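Local atomic coordinates of beta-N-acetylglucosaminidase-like protein Glycoside hydrolase family 20 (Flavobacterium johnsoniae, PDB entry 6YHH), a protein that probably releases terminal N-acetylglucosamine from chitin-derived oligosaccharides by hydrolysis, as a family 20 beta-N-acetylglucosaminidase in bacterial chitin breakdown. Residues F306-E317 with G360-I369. Numbering follows the deposited sequence.
Sequences FPGAYFHIGGDE and GKQLMGWEEI
F311 N bonds to Q362 O and M364 N to F311 O, the alternation that defines parallel pairing of strand 310-312 with strand 362-366; Q362 N to A309 O and I313 N to M364 O extend the ladder. At its start, K361 NZ donates to F306 O (2.9 Å, in the carbonyl plane) and to G308 O (2.8 Å, from above it), tying down the incoming loop.

H312 can be followed outward. Its CB lies 4.1 Å from M364 O, and CG lies anti to the backbone N (chi1 -156°), which carries the ring toward the neighbouring strand. CD2 meets M364 CG at 3.6 Å, ND1 accepts G314 N within the ring plane, and CE1 stands 3.5 Å above the W366 ring plane. The planes meet at 54°, an edge-to-face pair, while NE2 bonds to H381. With an alanine in place of H312, G314 N and H381 would probably lose a partner and W366 its edge contact.

D316 OD1 approaches W366 CD1 at 3.4 Å; W366 NE1 is held by E230. Farther on, E368 OE2 receives E317 N at 3.0 Å from above the carboxylate plane, while OE1 bonds to W383, consistent with E368 helping to position E317, the predicted proton donor. This parallel beta-alpha-beta unit, its connection ending in helix 341-358, typifies the TIM barrel; E317's loop after strand 310-312 belongs to the family 20 active site.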
ATOM      1  N   PHE A 306      23.391  -2.363  12.251  1.00 10.76           N
ATOM      2  CA  PHE A 306      23.555  -1.250  11.333  1.00 10.46           C
ATOM      3  C   PHE A 306      25.040  -1.136  10.911  1.00 12.11           C
ATOM      4  O   PHE A 306      25.857  -0.596  11.649  1.00 11.81           O
ATOM      5  CB  PHE A 306      23.097   0.008  12.032  1.00 11.27           C
ATOM      6  CG  PHE A 306      21.625   0.054  12.287  1.00 10.57           C
ATOM      7  CD1 PHE A 306      20.754   0.311  11.214  1.00 11.51           C
ATOM      8  CD2 PHE A 306      21.105  -0.202  13.534  1.00 10.49           C
ATOM      9  CE1 PHE A 306      19.382   0.351  11.471  1.00 10.14           C
ATOM     10  CE2 PHE A 306      19.754  -0.210  13.759  1.00 10.61           C
ATOM     11  CZ  PHE A 306      18.906   0.063  12.701  1.00  9.40           C
ATOM     12  N   PRO A 307      25.381  -1.595   9.715  1.00 12.77           N
ATOM     13  CA  PRO A 307      26.789  -1.614   9.338  1.00 13.05           C
ATOM     14  C   PRO A 307      27.395  -0.255   8.986  1.00 13.35           C
ATOM     15  O   PRO A 307      28.618  -0.142   8.901  1.00 12.43           O
ATOM     16  CB  PRO A 307      26.804  -2.513   8.105  1.00 14.18           C
ATOM     17  CG  PRO A 307      25.433  -2.322   7.492  1.00 14.09           C
ATOM     18  CD  PRO A 307      24.514  -2.209   8.694  1.00 13.72           C
ATOM     19  N   GLY A 308      26.545   0.767   8.760  1.00 11.76           N
ATOM     20  CA  GLY A 308      26.966   2.089   8.451  1.00 12.91           C
ATOM     21  C   GLY A 308      27.838   2.651   9.551  1.00 11.97           C
ATOM     22  O   GLY A 308      27.718   2.277  10.703  1.00 13.34           O
ATOM     23  N   ALA A 309      28.721   3.556   9.177  1.00 12.45           N
ATOM     24  CA  ALA A 309      29.695   4.060  10.129  1.00 12.08           C
ATOM     25  C   ALA A 309      29.255   5.082  11.116  1.00 11.65           C
ATOM     26  O   ALA A 309      30.070   5.512  11.960  1.00 11.19           O
ATOM     27  CB  ALA A 309      30.894   4.595   9.347  1.00 14.01           C
ATOM     28  N   TYR A 310      27.979   5.562  11.022  1.00 11.34           N
ATOM     29  CA  TYR A 310      27.472   6.675  11.822  1.00 11.15           C
ATOM     30  C   TYR A 310      26.329   6.194  12.719  1.00 10.66           C
ATOM     31  O   TYR A 310      25.438   5.448  12.288  1.00 10.68           O
ATOM     32  CB  TYR A 310      26.969   7.823  10.929  1.00 12.08           C
ATOM     33  CG  TYR A 310      28.026   8.176   9.928  1.00 12.37           C
ATOM     34  CD1 TYR A 310      29.053   8.958  10.316  1.00 12.95           C
ATOM     35  CD2 TYR A 310      28.076   7.562   8.733  1.00 14.09           C
ATOM     36  CE1 TYR A 310      30.101   9.226   9.438  1.00 15.10           C
ATOM     37  CE2 TYR A 310      29.094   7.786   7.845  1.00 16.53           C
ATOM     38  CZ  TYR A 310      30.107   8.644   8.220  1.00 16.22           C
ATOM     39  OH  TYR A 310      31.182   8.880   7.344  1.00 20.96           O
ATOM     40  N   PHE A 311      26.352   6.649  13.953  1.00 10.13           N
ATOM     41  CA  PHE A 311      25.318   6.323  14.920  1.00 10.31           C
ATOM     42  C   PHE A 311      24.846   7.621  15.561  1.00 10.10           C
ATOM     43  O   PHE A 311      25.649   8.354  16.160  1.00  9.32           O
ATOM     44  CB  PHE A 311      25.748   5.275  15.994  1.00 10.76           C
ATOM     45  CG  PHE A 311      24.597   4.626  16.647  1.00 10.66           C
ATOM     46  CD1 PHE A 311      23.783   5.317  17.550  1.00 10.39           C
ATOM     47  CD2 PHE A 311      24.296   3.320  16.293  1.00 11.35           C
ATOM     48  CE1 PHE A 311      22.657   4.628  18.111  1.00 10.94           C
ATOM     49  CE2 PHE A 311      23.170   2.668  16.814  1.00 11.30           C
ATOM     50  CZ  PHE A 311      22.334   3.341  17.671  1.00 11.24           C
ATOM     51  N   HIS A 312      23.555   7.917  15.426  1.00  8.72           N
ATOM     52  CA  HIS A 312      22.943   9.154  15.936  1.00  8.59           C
ATOM     53  C   HIS A 312      22.437   8.879  17.345  1.00  9.41           C
ATOM     54  O   HIS A 312      21.602   8.022  17.561  1.00  9.09           O
ATOM     55  CB  HIS A 312      21.865   9.599  14.933  1.00  8.43           C
ATOM     56  CG  HIS A 312      21.509  11.053  14.941  1.00  8.01           C
ATOM     57  ND1 HIS A 312      21.110  11.771  16.063  1.00  8.68           N
ATOM     58  CD2 HIS A 312      21.354  11.895  13.887  1.00  9.80           C
ATOM     59  CE1 HIS A 312      20.768  12.989  15.688  1.00  9.50           C
ATOM     60  NE2 HIS A 312      20.922  13.090  14.379  1.00  8.94           N
ATOM     61  N   ILE A 313      22.871   9.691  18.323  1.00  8.77           N
ATOM     62  CA  ILE A 313      22.444   9.584  19.703  1.00  9.14           C
ATOM     63  C   ILE A 313      21.472  10.667  20.071  1.00  7.60           C
ATOM     64  O   ILE A 313      21.127  10.914  21.197  1.00  6.86           O
ATOM     65  CB  ILE A 313      23.658   9.487  20.677  1.00  9.49           C
ATOM     66  CG1 ILE A 313      24.644  10.658  20.509  1.00  9.42           C
ATOM     67  CG2 ILE A 313      24.345   8.126  20.522  1.00 10.55           C
ATOM     68  CD1 ILE A 313      24.143  12.012  20.722  1.00 10.31           C
ATOM     69  N   GLY A 314      20.970  11.386  19.054  1.00  8.48           N
ATOM     70  CA  GLY A 314      19.981  12.401  19.375  1.00  8.82           C
ATOM     71  C   GLY A 314      20.476  13.600  20.158  1.00  9.09           C
ATOM     72  O   GLY A 314      21.401  14.305  19.711  1.00  9.49           O
ATOM     73  N   GLY A 315      19.847  13.913  21.294  1.00  9.01           N
ATOM     74  CA  GLY A 315      20.298  14.969  22.167  1.00  9.45           C
ATOM     75  C   GLY A 315      19.510  16.264  22.091  1.00  9.81           C
ATOM     76  O   GLY A 315      19.951  17.248  22.644  1.00 10.42           O
ATOM     77  N   ASP A 316      18.371  16.267  21.380  1.00  9.19           N
ATOM     78  CA  ASP A 316      17.535  17.477  21.263  1.00  9.16           C
ATOM     79  C   ASP A 316      16.658  17.678  22.497  1.00  9.29           C
ATOM     80  O   ASP A 316      16.221  16.710  23.138  1.00  8.99           O
ATOM     81  CB  ASP A 316      16.654  17.446  20.022  1.00  9.55           C
ATOM     82  CG  ASP A 316      15.805  16.150  19.909  1.00  9.81           C
ATOM     83  OD1 ASP A 316      16.217  15.057  20.376  1.00  9.11           O
ATOM     84  OD2 ASP A 316      14.695  16.238  19.324  1.00 10.99           O
ATOM     85  N   GLU A 317      16.428  18.946  22.836  1.00  9.43           N
ATOM     86  CA  GLU A 317      15.301  19.285  23.690  1.00 10.56           C
ATOM     87  C   GLU A 317      15.258  18.641  25.062  1.00 10.75           C
ATOM     88  O   GLU A 317      14.178  18.409  25.586  1.00 12.41           O
ATOM     89  CB  GLU A 317      13.955  19.038  22.959  1.00 10.49           C
ATOM     90  CG  GLU A 317      13.753  19.853  21.672  1.00 10.46           C
ATOM     91  CD  GLU A 317      12.402  19.559  21.024  1.00 11.41           C
ATOM     92  OE1 GLU A 317      11.932  18.410  21.047  1.00 10.57           O
ATOM     93  OE2 GLU A 317      11.833  20.494  20.414  1.00 12.08           O
ATOM     94  N   GLY A 360      32.913   0.540  15.982  1.00 12.30           N
ATOM     95  CA  GLY A 360      33.392   1.153  14.780  1.00 13.16           C
ATOM     96  C   GLY A 360      32.566   2.307  14.266  1.00 12.96           C
ATOM     97  O   GLY A 360      32.568   2.618  13.071  1.00 13.44           O
ATOM     98  N   LYS A 361      31.848   2.941  15.192  1.00 12.99           N
ATOM     99  CA  LYS A 361      30.919   4.031  14.787  1.00 11.80           C
ATOM    100  C   LYS A 361      31.333   5.366  15.266  1.00 11.65           C
ATOM    101  O   LYS A 361      31.873   5.546  16.383  1.00 13.38           O
ATOM    102  CB  LYS A 361      29.512   3.757  15.331  1.00 11.99           C
ATOM    103  CG  LYS A 361      29.050   2.327  15.176  1.00 12.47           C
ATOM    104  CD  LYS A 361      28.999   1.927  13.680  1.00 12.40           C
ATOM    105  CE  LYS A 361      28.533   0.506  13.500  1.00 12.97           C
ATOM    106  NZ  LYS A 361      28.701   0.003  12.101  1.00 13.40           N
ATOM    107  N   GLN A 362      31.092   6.312  14.393  1.00 10.61           N
ATOM    108  CA  GLN A 362      31.225   7.707  14.697  1.00 12.46           C
ATOM    109  C   GLN A 362      29.912   8.279  15.213  1.00 11.39           C
ATOM    110  O   GLN A 362      28.851   7.813  14.834  1.00 11.48           O
ATOM    111  CB  GLN A 362      31.573   8.469  13.441  1.00 12.57           C
ATOM    112  CG  GLN A 362      32.994   8.193  12.942  1.00 15.36           C
ATOM    113  CD  GLN A 362      33.230   8.561  11.496  1.00 18.13           C
ATOM    114  OE1 GLN A 362      33.268   9.743  11.100  1.00 20.90           O
ATOM    115  NE2 GLN A 362      33.428   7.533  10.670  1.00 18.89           N
ATOM    116  N   LEU A 363      30.018   9.265  16.100  1.00 11.64           N
ATOM    117  CA  LEU A 363      28.837   9.800  16.836  1.00 11.18           C
ATOM    118  C   LEU A 363      28.273  10.993  16.154  1.00 10.17           C
ATOM    119  O   LEU A 363      28.995  11.867  15.683  1.00 11.55           O
ATOM    120  CB  LEU A 363      29.297  10.177  18.271  1.00 11.67           C
ATOM    121  CG  LEU A 363      28.287  10.617  19.346  1.00 12.76           C
ATOM    122  CD1 LEU A 363      28.771  10.254  20.709  1.00 11.99           C
ATOM    123  CD2 LEU A 363      27.951  12.098  19.147  1.00 11.73           C
ATOM    124  N   MET A 364      26.941  11.024  16.050  1.00  9.87           N
ATOM    125  CA  MET A 364      26.200  12.157  15.533  1.00  9.87           C
ATOM    126  C   MET A 364      25.142  12.550  16.538  1.00  9.71           C
ATOM    127  O   MET A 364      24.602  11.707  17.220  1.00  9.13           O
ATOM    128  CB  MET A 364      25.595  11.720  14.185  1.00  9.35           C
ATOM    129  CG  MET A 364      24.814  12.846  13.485  1.00 10.09           C
ATOM    130  SD  MET A 364      24.493  12.422  11.781  1.00 10.37           S
ATOM    131  CE  MET A 364      23.606  13.908  11.261  1.00 11.04           C
ATOM    132  N   GLY A 365      24.809  13.814  16.570  1.00  9.27           N
ATOM    133  CA  GLY A 365      23.733  14.296  17.415  1.00  9.68           C
ATOM    134  C   GLY A 365      23.151  15.616  16.983  1.00  8.90           C
ATOM    135  O   GLY A 365      23.791  16.398  16.250  1.00  8.45           O
ATOM    136  N   TRP A 366      21.938  15.902  17.483  1.00  9.05           N
ATOM    137  CA  TRP A 366      21.311  17.201  17.278  1.00  8.50           C
ATOM    138  C   TRP A 366      22.168  18.306  17.935  1.00  9.36           C
ATOM    139  O   TRP A 366      22.932  18.053  18.866  1.00  9.53           O
ATOM    140  CB  TRP A 366      19.910  17.197  17.878  1.00  8.69           C
ATOM    141  CG  TRP A 366      19.002  16.161  17.227  1.00  8.14           C
ATOM    142  CD1 TRP A 366      18.474  15.064  17.837  1.00  8.51           C
ATOM    143  CD2 TRP A 366      18.465  16.165  15.879  1.00  8.12           C
ATOM    144  NE1 TRP A 366      17.768  14.331  16.924  1.00  8.58           N
ATOM    145  CE2 TRP A 366      17.734  14.985  15.727  1.00  7.35           C
ATOM    146  CE3 TRP A 366      18.568  17.036  14.759  1.00  7.94           C
ATOM    147  CZ2 TRP A 366      17.087  14.652  14.564  1.00  7.52           C
ATOM    148  CZ3 TRP A 366      17.892  16.713  13.616  1.00  7.76           C
ATOM    149  CH2 TRP A 366      17.146  15.539  13.522  1.00  7.11           C
ATOM    150  N   GLU A 367      22.103  19.501  17.386  1.00  8.66           N
ATOM    151  CA  GLU A 367      23.067  20.567  17.686  1.00  9.90           C
ATOM    152  C   GLU A 367      23.282  20.864  19.168  1.00 10.69           C
ATOM    153  O   GLU A 367      24.355  21.401  19.538  1.00 11.58           O
ATOM    154  CB  GLU A 367      22.635  21.818  16.908  1.00  9.89           C
ATOM    155  CG  GLU A 367      21.355  22.454  17.421  1.00 11.53           C
ATOM    156  CD  GLU A 367      20.965  23.647  16.625  1.00 12.75           C
ATOM    157  OE1 GLU A 367      20.634  23.451  15.444  1.00 11.90           O
ATOM    158  OE2 GLU A 367      20.982  24.779  17.201  1.00 12.53           O
ATOM    159  N   GLU A 368      22.290  20.612  20.008  1.00 10.30           N
ATOM    160  CA  GLU A 368      22.459  20.805  21.463  1.00 10.39           C
ATOM    161  C   GLU A 368      23.663  20.148  22.048  1.00 10.39           C
ATOM    162  O   GLU A 368      24.201  20.670  23.075  1.00 10.29           O
ATOM    163  CB  GLU A 368      21.230  20.480  22.277  1.00 10.86           C
ATOM    164  CG  GLU A 368      20.017  21.329  21.896  1.00 11.66           C
ATOM    165  CD  GLU A 368      19.069  20.704  20.874  1.00 11.20           C
ATOM    166  OE1 GLU A 368      19.581  20.111  19.880  1.00 10.56           O
ATOM    167  OE2 GLU A 368      17.798  20.855  21.051  1.00 10.64           O
ATOM    168  N   ILE A 369      24.158  19.083  21.424  1.00 10.37           N
ATOM    169  CA  ILE A 369      25.321  18.400  21.947  1.00 11.57           C
ATOM    170  C   ILE A 369      26.613  19.194  21.884  1.00 11.90           C
ATOM    171  O   ILE A 369      27.607  18.857  22.578  1.00 11.11           O
ATOM    172  CB  ILE A 369      25.569  16.972  21.358  1.00 11.20           C
ATOM    173  CG1 ILE A 369      25.961  17.005  19.889  1.00 11.04           C
ATOM    174  CG2 ILE A 369      24.310  16.089  21.594  1.00 11.03           C
ATOM    175  CD1 ILE A 369      26.537  15.697  19.384  1.00 12.15           C
TER
HETATM  176  O   HOH W   1      33.337  10.631   8.438  1.00 27.82           O